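PDB 6C87: Rab GDP dissociation inhibitor alpha from Naegleria fowleri, which probably binds prenylated Rab GTPases in their GDP-bound form, slows their release of GDP and retrieves them from membranes, as other GDP dissociation inhibitors do. Local coordinates for residues T348-H353 and G358-I363; A72-S77 and I387-V392; C288-G293 and E433-E438. All blocks are in the same frame, centred on the assembly; numbering follows the deposited sequence.

Contact 1 (T348-H353 and G358-I363); sequences TSFTHH and GKYIAI
The rings of F350 and Y360 meet edge-to-face at the turn end of a beta hairpin. The edge of F350 points at one face of Y360. The ring centroids lie 5.5 Å apart and the planes are inclined at 73°. F350 CE1 is the atom over the Y360 face. F350 CE1 sits toward the rim of that face, 3.9 Å from Y360 CZ. The edge of F350 also has K359 O and Y360 OH near its plane. One face of F350 has S349 OG above its centre. That hydroxyl has its own hydrogen-bond partner in K326 O. The first torsion of F350 puts CG between its backbone N and carbonyl carbon (chi1 39°). The ring thereby reaches back to G358 and Y360.

The hairpin joins strands 343-349 and 360-367, with 350-351 forming a 3-10 turn. T348 and I361 are an antiparallel hydrogen-bonded pair. T348 N donates to I361 O at 2.8 Å, and I361 N donates back to T348 O at 2.7 Å. Y360 CA adds a CH...O contact to the same T348 O.

Strand 302-315 borders strand 360-367 on its other edge. The K359 chain extends out past the hairpin, and K359 NZ is hydrogen-bonded to S73 O. On the T348 and I361 face, T348 OG1 is 3.8 Å from I361 CB. A water there donates to I361 O at 2.8 Å and makes a weak bond to T348 OG1.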
loop_
_atom_site.group_PDB
_atom_site.type_symbol
_atom_site.label_atom_id
_atom_site.label_comp_id
_atom_site.label_asym_id
_atom_site.label_seq_id
_atom_site.Cartn_x
_atom_site.Cartn_y
_atom_site.Cartn_z
ATOM N N THR A 348 -20.858 14.900 29.711
ATOM C CA THR A 348 -19.895 15.986 29.673
ATOM C C THR A 348 -20.379 17.063 30.627
ATOM O O THR A 348 -21.512 17.016 31.110
ATOM C CB THR A 348 -19.722 16.542 28.253
ATOM O OG1 THR A 348 -20.996 16.954 27.751
ATOM C CG2 THR A 348 -19.145 15.477 27.337
ATOM N N SER A 349 -19.511 18.027 30.921
ATOM C CA SER A 349 -19.844 19.004 31.948
ATOM C C SER A 349 -19.011 20.271 31.755
ATOM O O SER A 349 -18.449 20.509 30.678
ATOM C CB SER A 349 -19.608 18.402 33.341
ATOM O OG SER A 349 -18.223 18.171 33.535
ATOM N N PHE A 350 -18.925 21.066 32.822
ATOM C CA PHE A 350 -18.089 22.258 32.843
ATOM C C PHE A 350 -16.646 21.951 32.467
ATOM O O PHE A 350 -15.945 22.827 31.950
ATOM C CB PHE A 350 -18.151 22.906 34.236
ATOM C CG PHE A 350 -18.179 21.903 35.390
ATOM C CD1 PHE A 350 -19.373 21.295 35.789
ATOM C CD2 PHE A 350 -17.011 21.581 36.088
ATOM C CE1 PHE A 350 -19.404 20.379 36.835
ATOM C CE2 PHE A 350 -17.039 20.664 37.149
ATOM C CZ PHE A 350 -18.243 20.065 37.520
ATOM N N THR A 351 -16.183 20.717 32.707
ATOM C CA THR A 351 -14.785 20.388 32.440
ATOM C C THR A 351 -14.452 20.424 30.957
ATOM O O THR A 351 -13.273 20.553 30.605
ATOM C CB THR A 351 -14.398 19.015 33.018
ATOM O OG1 THR A 351 -15.272 17.993 32.522
ATOM C CG2 THR A 351 -14.410 19.041 34.535
ATOM N N HIS A 352 -15.451 20.310 30.084
ATOM C CA HIS A 352 -15.249 20.545 28.664
ATOM C C HIS A 352 -15.872 21.859 28.209
ATOM O O HIS A 352 -15.939 22.119 27.003
ATOM C CB HIS A 352 -15.797 19.368 27.856
ATOM C CG HIS A 352 -14.948 18.136 27.945
ATOM N ND1 HIS A 352 -15.164 17.146 28.883
ATOM C CD2 HIS A 352 -13.846 17.762 27.251
ATOM C CE1 HIS A 352 -14.256 16.197 28.733
ATOM N NE2 HIS A 352 -13.441 16.548 27.754
ATOM N N HIS A 353 -16.290 22.706 29.158
ATOM C CA HIS A 353 -16.923 23.998 28.883
ATOM C C HIS A 353 -18.131 23.852 27.963
ATOM O O HIS A 353 -18.317 24.622 27.017
ATOM C CB HIS A 353 -15.933 25.004 28.305
ATOM C CG HIS A 353 -14.977 25.539 29.315
ATOM N ND1 HIS A 353 -13.677 25.099 29.413
ATOM C CD2 HIS A 353 -15.151 26.433 30.316
ATOM C CE1 HIS A 353 -13.077 25.730 30.409
ATOM N NE2 HIS A 353 -13.953 26.538 30.977
ATOM N N GLY A 358 -21.009 23.152 37.893
ATOM C CA GLY A 358 -21.939 22.335 38.642
ATOM C C GLY A 358 -22.995 21.646 37.810
ATOM O O GLY A 358 -23.832 20.923 38.373
ATOM N N LYS A 359 -22.969 21.813 36.492
ATOM C CA LYS A 359 -23.952 21.201 35.615
ATOM C C LYS A 359 -23.301 20.123 34.760
ATOM O O LYS A 359 -22.119 20.199 34.409
ATOM C CB LYS A 359 -24.639 22.245 34.723
ATOM C CG LYS A 359 -25.592 23.190 35.462
ATOM C CD LYS A 359 -26.782 22.412 36.045
ATOM C CE LYS A 359 -28.018 23.289 36.280
ATOM N NZ LYS A 359 -27.834 24.354 37.312
ATOM N N TYR A 360 -24.093 19.112 34.442
ATOM C CA TYR A 360 -23.659 17.971 33.655
ATOM C C TYR A 360 -24.664 17.756 32.532
ATOM O O TYR A 360 -25.874 17.917 32.728
ATOM C CB TYR A 360 -23.549 16.698 34.529
ATOM C CG TYR A 360 -22.679 16.838 35.779
ATOM C CD1 TYR A 360 -23.127 17.565 36.884
ATOM C CD2 TYR A 360 -21.426 16.217 35.868
ATOM C CE1 TYR A 360 -22.351 17.700 38.024
ATOM C CE2 TYR A 360 -20.638 16.344 37.023
ATOM C CZ TYR A 360 -21.120 17.088 38.096
ATOM O OH TYR A 360 -20.379 17.234 39.249
ATOM N N ILE A 361 -24.158 17.419 31.350
ATOM C CA ILE A 361 -24.980 17.031 30.212
ATOM C C ILE A 361 -24.812 15.531 30.038
ATOM O O ILE A 361 -23.697 15.050 29.803
ATOM C CB ILE A 361 -24.575 17.755 28.920
ATOM C CG1 ILE A 361 -24.403 19.258 29.135
ATOM C CG2 ILE A 361 -25.607 17.472 27.844
ATOM C CD1 ILE A 361 -25.640 19.959 29.640
ATOM N N ALA A 362 -25.896 14.787 30.207
ATOM C CA ALA A 362 -25.904 13.348 29.971
ATOM C C ALA A 362 -26.894 13.083 28.851
ATOM O O ALA A 362 -28.072 13.446 28.954
ATOM C CB ALA A 362 -26.269 12.559 31.232
ATOM N N ILE A 363 -26.406 12.518 27.757
ATOM C CA ILE A 363 -27.229 12.300 26.580
ATOM C C ILE A 363 -27.338 10.801 26.351
ATOM O O ILE A 363 -26.322 10.104 26.257
ATOM C CB ILE A 363 -26.670 13.048 25.359
ATOM C CG1 ILE A 363 -26.629 14.549 25.700
ATOM C CG2 ILE A 363 -27.542 12.791 24.129
ATOM C CD1 ILE A 363 -26.343 15.481 24.552
HETATM O O HOH W 1 -23.434 14.682 27.007
#

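Contact 2 (A72-S77 and I387-V392)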
loop_
_atom_site.group_PDB
_atom_site.type_symbol
_atom_site.label_atom_id
_atom_site.label_comp_id
_atom_site.label_asym_id
_atom_site.label_seq_id
_atom_site.Cartn_x
_atom_site.Cartn_y
_atom_site.Cartn_z
ATOM N N ALA A 72 -34.050 30.141 35.945
ATOM C CA ALA A 72 -32.760 30.640 36.403
ATOM C C ALA A 72 -31.925 29.542 37.057
ATOM O O ALA A 72 -30.693 29.581 36.998
ATOM C CB ALA A 72 -32.981 31.803 37.372
ATOM N N SER A 73 -32.574 28.537 37.645
ATOM C CA SER A 73 -31.857 27.468 38.328
ATOM C C SER A 73 -30.947 26.666 37.398
ATOM O O SER A 73 -30.051 25.961 37.878
ATOM C CB SER A 73 -32.870 26.538 38.996
ATOM O OG SER A 73 -33.701 25.917 38.025
ATOM N N LEU A 74 -31.150 26.757 36.084
ATOM C CA LEU A 74 -30.307 26.041 35.138
ATOM C C LEU A 74 -29.008 26.765 34.829
ATOM O O LEU A 74 -28.117 26.154 34.231
ATOM C CB LEU A 74 -31.072 25.779 33.847
ATOM C CG LEU A 74 -32.170 24.732 33.979
ATOM C CD1 LEU A 74 -32.973 24.689 32.692
ATOM C CD2 LEU A 74 -31.563 23.357 34.294
ATOM N N GLY A 75 -28.884 28.039 35.197
ATOM C CA GLY A 75 -27.654 28.769 34.978
ATOM C C GLY A 75 -27.681 29.578 33.698
ATOM O O GLY A 75 -28.697 29.687 33.008
ATOM N N ARG A 76 -26.516 30.138 33.372
ATOM C CA ARG A 76 -26.408 31.039 32.232
ATOM C C ARG A 76 -26.583 30.300 30.915
ATOM O O ARG A 76 -25.878 29.328 30.635
ATOM C CB ARG A 76 -25.057 31.739 32.231
ATOM C CG ARG A 76 -25.046 33.026 32.968
ATOM C CD ARG A 76 -23.808 33.812 32.617
ATOM N NE ARG A 76 -23.879 34.485 31.319
ATOM C CZ ARG A 76 -24.561 35.606 31.099
ATOM N NH1 ARG A 76 -25.255 36.165 32.085
ATOM N NH2 ARG A 76 -24.558 36.158 29.892
ATOM N N SER A 77 -27.507 30.791 30.091
ATOM C CA SER A 77 -27.797 30.125 28.831
ATOM C C SER A 77 -26.547 30.022 27.970
ATOM O O SER A 77 -26.285 28.980 27.357
ATOM C CB SER A 77 -28.897 30.878 28.087
ATOM O OG SER A 77 -28.952 30.454 26.740
ATOM N N ILE A 387 -33.292 14.421 37.516
ATOM C CA ILE A 387 -32.961 15.132 36.282
ATOM C C ILE A 387 -33.594 16.522 36.318
ATOM O O ILE A 387 -34.815 16.651 36.463
ATOM C CB ILE A 387 -33.428 14.344 35.044
ATOM C CG1 ILE A 387 -32.737 12.976 34.992
ATOM C CG2 ILE A 387 -33.171 15.133 33.767
ATOM C CD1 ILE A 387 -33.251 12.068 33.900
ATOM N N ASP A 388 -32.766 17.558 36.136
ATOM C CA ASP A 388 -33.263 18.932 36.201
ATOM C C ASP A 388 -34.127 19.263 34.994
ATOM O O ASP A 388 -35.214 19.837 35.132
ATOM C CB ASP A 388 -32.093 19.913 36.289
ATOM C CG ASP A 388 -31.420 19.923 37.649
ATOM O OD1 ASP A 388 -31.806 19.141 38.551
ATOM O OD2 ASP A 388 -30.482 20.730 37.805
ATOM N N GLU A 389 -33.633 18.950 33.800
ATOM C CA GLU A 389 -34.325 19.174 32.540
ATOM C C GLU A 389 -34.012 18.039 31.590
ATOM O O GLU A 389 -32.892 17.514 31.581
ATOM C CB GLU A 389 -33.964 20.507 31.865
ATOM C CG GLU A 389 -34.605 21.716 32.488
ATOM C CD GLU A 389 -36.099 21.781 32.232
ATOM O OE1 GLU A 389 -36.604 20.987 31.404
ATOM O OE2 GLU A 389 -36.762 22.647 32.846
ATOM N N LYS A 390 -35.025 17.650 30.820
ATOM C CA LYS A 390 -34.935 16.533 29.895
ATOM C C LYS A 390 -35.523 16.950 28.551
ATOM O O LYS A 390 -36.639 17.480 28.491
ATOM C CB LYS A 390 -35.666 15.320 30.479
ATOM C CG LYS A 390 -35.589 14.085 29.640
ATOM C CD LYS A 390 -36.435 12.952 30.200
ATOM C CE LYS A 390 -37.854 13.412 30.498
ATOM N NZ LYS A 390 -38.789 12.263 30.445
ATOM N N PHE A 391 -34.789 16.685 27.473
ATOM C CA PHE A 391 -35.239 17.003 26.122
ATOM C C PHE A 391 -35.234 15.748 25.264
ATOM O O PHE A 391 -34.199 15.082 25.147
ATOM C CB PHE A 391 -34.350 18.053 25.462
ATOM C CG PHE A 391 -34.124 19.269 26.291
ATOM C CD1 PHE A 391 -35.051 20.310 26.283
ATOM C CD2 PHE A 391 -32.982 19.386 27.074
ATOM C CE1 PHE A 391 -34.844 21.454 27.040
ATOM C CE2 PHE A 391 -32.764 20.530 27.840
ATOM C CZ PHE A 391 -33.703 21.568 27.820
ATOM N N VAL A 392 -36.374 15.445 24.648
ATOM C CA VAL A 392 -36.497 14.274 23.781
ATOM C C VAL A 392 -36.222 14.687 22.340
ATOM O O VAL A 392 -36.937 15.519 21.773
ATOM C CB VAL A 392 -37.881 13.622 23.907
ATOM C CG1 VAL A 392 -37.986 12.461 22.938
ATOM C CG2 VAL A 392 -38.092 13.127 25.321
#
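L74 reaches across to D388 and E389, where a surface loop lies beside the start of strand 389-400. This is a loop-to-strand contact of the mixed beta sheet. The loop follows helix 56-64 and forms a short 3-10 turn at 72-74. That turn is held by a backbone bond of 3.0 Å from G75 N to A72 O.

The packed part is the branched end of L74. Both methyls meet the aliphatic part of E389. L74 CD1 is 3.4 Å from E389 CG. L74 CD2 lies 3.9 Å from E389 CG. The leucine side chain lies nearly perpendicular to that of E389. The first torsion of E389 (chi1 -76°) sets CG anti to its carbonyl carbon, where it meets the leucine. The chain then bends at chi2 (-70°), which turns the carboxylate to R64. D388 passes L74 in the opposite direction. Around this patch L74 is buried. It also rests on L56 of helix 56-64, on I314 of strand 302-315 and on K359.

The outer side is looser. D388 offers L74 only its CB, and D388 CB is 4.0 Å from L74 CD2. D388 and E389 are both partly exposed, and their acidic ends bond outside the contact. E389 OE1 forms a salt bridge with R64 NH2, which also bonds to K390 O. This ties the strand to the end of helix 56-64. D388 OD2 is hydrogen-bonded to S316 OG.

The contact between the two segments is thus apolar, with polar bonds at its margins. On the loop side, the backbone O of L74 is hydrogen-bonded to the hydroxyl OH of Y80.

Contact 3 (C288-G293 and E433-E438)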
loop_
_atom_site.group_PDB
_atom_site.type_symbol
_atom_site.label_atom_id
_atom_site.label_comp_id
_atom_site.label_asym_id
_atom_site.label_seq_id
_atom_site.Cartn_x
_atom_site.Cartn_y
_atom_site.Cartn_z
ATOM N N CYS A 288 -20.015 22.368 -11.431
ATOM C CA CYS A 288 -19.191 21.496 -10.609
ATOM C C CYS A 288 -19.151 20.112 -11.232
ATOM O O CYS A 288 -20.051 19.714 -11.978
ATOM C CB CYS A 288 -19.716 21.398 -9.171
ATOM S SG CYS A 288 -21.397 20.737 -9.037
ATOM N N LYS A 289 -18.088 19.378 -10.915
ATOM C CA LYS A 289 -17.968 17.997 -11.358
ATOM C C LYS A 289 -18.640 17.013 -10.406
ATOM O O LYS A 289 -19.076 15.942 -10.843
ATOM C CB LYS A 289 -16.488 17.630 -11.523
ATOM N N MET A 290 -18.763 17.370 -9.127
ATOM C CA MET A 290 -19.337 16.498 -8.111
ATOM C C MET A 290 -20.081 17.341 -7.090
ATOM O O MET A 290 -19.825 18.539 -6.941
ATOM C CB MET A 290 -18.268 15.688 -7.372
ATOM C CG MET A 290 -17.462 14.745 -8.221
ATOM S SD MET A 290 -15.948 14.268 -7.378
ATOM C CE MET A 290 -15.325 13.011 -8.497
ATOM N N VAL A 291 -20.993 16.697 -6.365
ATOM C CA VAL A 291 -21.660 17.319 -5.229
ATOM C C VAL A 291 -21.636 16.350 -4.052
ATOM O O VAL A 291 -21.756 15.133 -4.233
ATOM C CB VAL A 291 -23.096 17.761 -5.590
ATOM C CG1 VAL A 291 -23.956 16.569 -5.972
ATOM C CG2 VAL A 291 -23.715 18.548 -4.435
ATOM N N VAL A 292 -21.454 16.893 -2.847
ATOM C CA VAL A 292 -21.367 16.126 -1.606
ATOM C C VAL A 292 -22.338 16.737 -0.603
ATOM O O VAL A 292 -22.428 17.964 -0.495
ATOM C CB VAL A 292 -19.925 16.122 -1.038
ATOM C CG1 VAL A 292 -19.872 15.482 0.346
ATOM C CG2 VAL A 292 -18.970 15.409 -1.987
ATOM N N GLY A 293 -23.080 15.890 0.114
ATOM C CA GLY A 293 -24.019 16.422 1.093
ATOM C C GLY A 293 -24.636 15.359 1.978
ATOM O O GLY A 293 -24.500 14.155 1.743
ATOM N N GLU A 433 -13.151 7.580 -0.718
ATOM C CA GLU A 433 -12.747 6.568 -1.691
ATOM C C GLU A 433 -13.680 6.564 -2.898
ATOM O O GLU A 433 -13.229 6.415 -4.041
ATOM C CB GLU A 433 -12.729 5.192 -1.037
ATOM C CG GLU A 433 -11.536 4.936 -0.155
ATOM C CD GLU A 433 -11.640 3.599 0.528
ATOM O OE1 GLU A 433 -12.755 3.031 0.510
ATOM O OE2 GLU A 433 -10.625 3.118 1.079
ATOM N N ARG A 434 -14.983 6.738 -2.660
ATOM C CA ARG A 434 -15.939 6.821 -3.757
ATOM C C ARG A 434 -15.680 8.041 -4.627
ATOM O O ARG A 434 -15.869 7.983 -5.848
ATOM C CB ARG A 434 -17.364 6.856 -3.207
ATOM C CG ARG A 434 -17.863 5.529 -2.663
ATOM C CD ARG A 434 -18.708 5.728 -1.417
ATOM N NE ARG A 434 -19.830 6.621 -1.672
ATOM C CZ ARG A 434 -20.636 7.097 -0.731
ATOM N NH1 ARG A 434 -20.452 6.763 0.539
ATOM N NH2 ARG A 434 -21.635 7.907 -1.060
ATOM N N ILE A 435 -15.227 9.144 -4.027
ATOM C CA ILE A 435 -14.965 10.353 -4.800
ATOM C C ILE A 435 -13.731 10.169 -5.682
ATOM O O ILE A 435 -13.785 10.375 -6.899
ATOM C CB ILE A 435 -14.807 11.563 -3.856
ATOM C CG1 ILE A 435 -16.137 11.901 -3.190
ATOM C CG2 ILE A 435 -14.272 12.774 -4.611
ATOM C CD1 ILE A 435 -16.006 12.878 -2.049
ATOM N N THR A 436 -12.618 9.726 -5.092
ATOM C CA THR A 436 -11.343 9.662 -5.799
ATOM C C THR A 436 -11.146 8.371 -6.588
ATOM O O THR A 436 -10.224 8.303 -7.407
ATOM C CB THR A 436 -10.169 9.833 -4.820
ATOM O OG1 THR A 436 -10.123 8.731 -3.906
ATOM C CG2 THR A 436 -10.326 11.127 -4.025
ATOM N N GLY A 437 -11.948 7.338 -6.335
ATOM C CA GLY A 437 -11.727 6.071 -7.005
ATOM C C GLY A 437 -10.465 5.354 -6.597
ATOM O O GLY A 437 -10.072 4.390 -7.257
ATOM N N GLU A 438 -9.816 5.800 -5.531
ATOM C CA GLU A 438 -8.572 5.224 -5.054
ATOM C C GLU A 438 -8.741 4.804 -3.601
ATOM O O GLU A 438 -9.565 5.362 -2.866
ATOM C CB GLU A 438 -7.412 6.224 -5.183
#
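I435 points from its helix toward the strand and meets M290 and V292 with different branches. M290 and I435 approach at a slant. The methionine is extended beyond CG (chi2 162°, chi3 173°), which carries its sulfur and methyl out to the helix. M290 SD lies 3.6 Å from I435 CG2, and M290 CE is 4.0 Å from that methyl. V292 meets the other branch and stands roughly square to I435. V292 CG2 is 3.9 Å from I435 CD1. I435 CG1 is anti to its carbonyl carbon (chi1 -68°), and CD1 extends from it to V292.

The strand belongs to a five-stranded parallel sheet with strand order 3-2-1-4-5, consistent with the Rossmann-like fold of this family. Strand 290-293 is the fourth in that order, between 15-18 and 409-411. Helix 422-436 packs on the sheet here, and F410 of strand 409-411 touches both M290 and I435.

The helix ends just after I435, at T436. In this last helical turn, the backbone carbonyl of I435 also touches the methionine: M290 CE lies 3.4 Å from I435 O.

Overall arrangement
From the N terminus, the chain first passes 72-77, one half of contact 2. It then reaches 288-293, which begins contact 3. Contact 1 follows and closes a short hairpin loop with 358-363. Segment 387-392 completes contact 2, and 433-438 completes contact 3. Contact 1 is therefore nested inside both long loops, while contacts 2 and 3 cross. Contacts 1 and 2 touch and reach the same mixed sheet, with centres about 12 Å apart. Contact 2 brings an early loop to that sheet. Contact 3 joins the parallel sheet to a late helix. It lies across the chain's centre from contacts 1 and 2, about 38 Å and about 42 Å away, centre to centre.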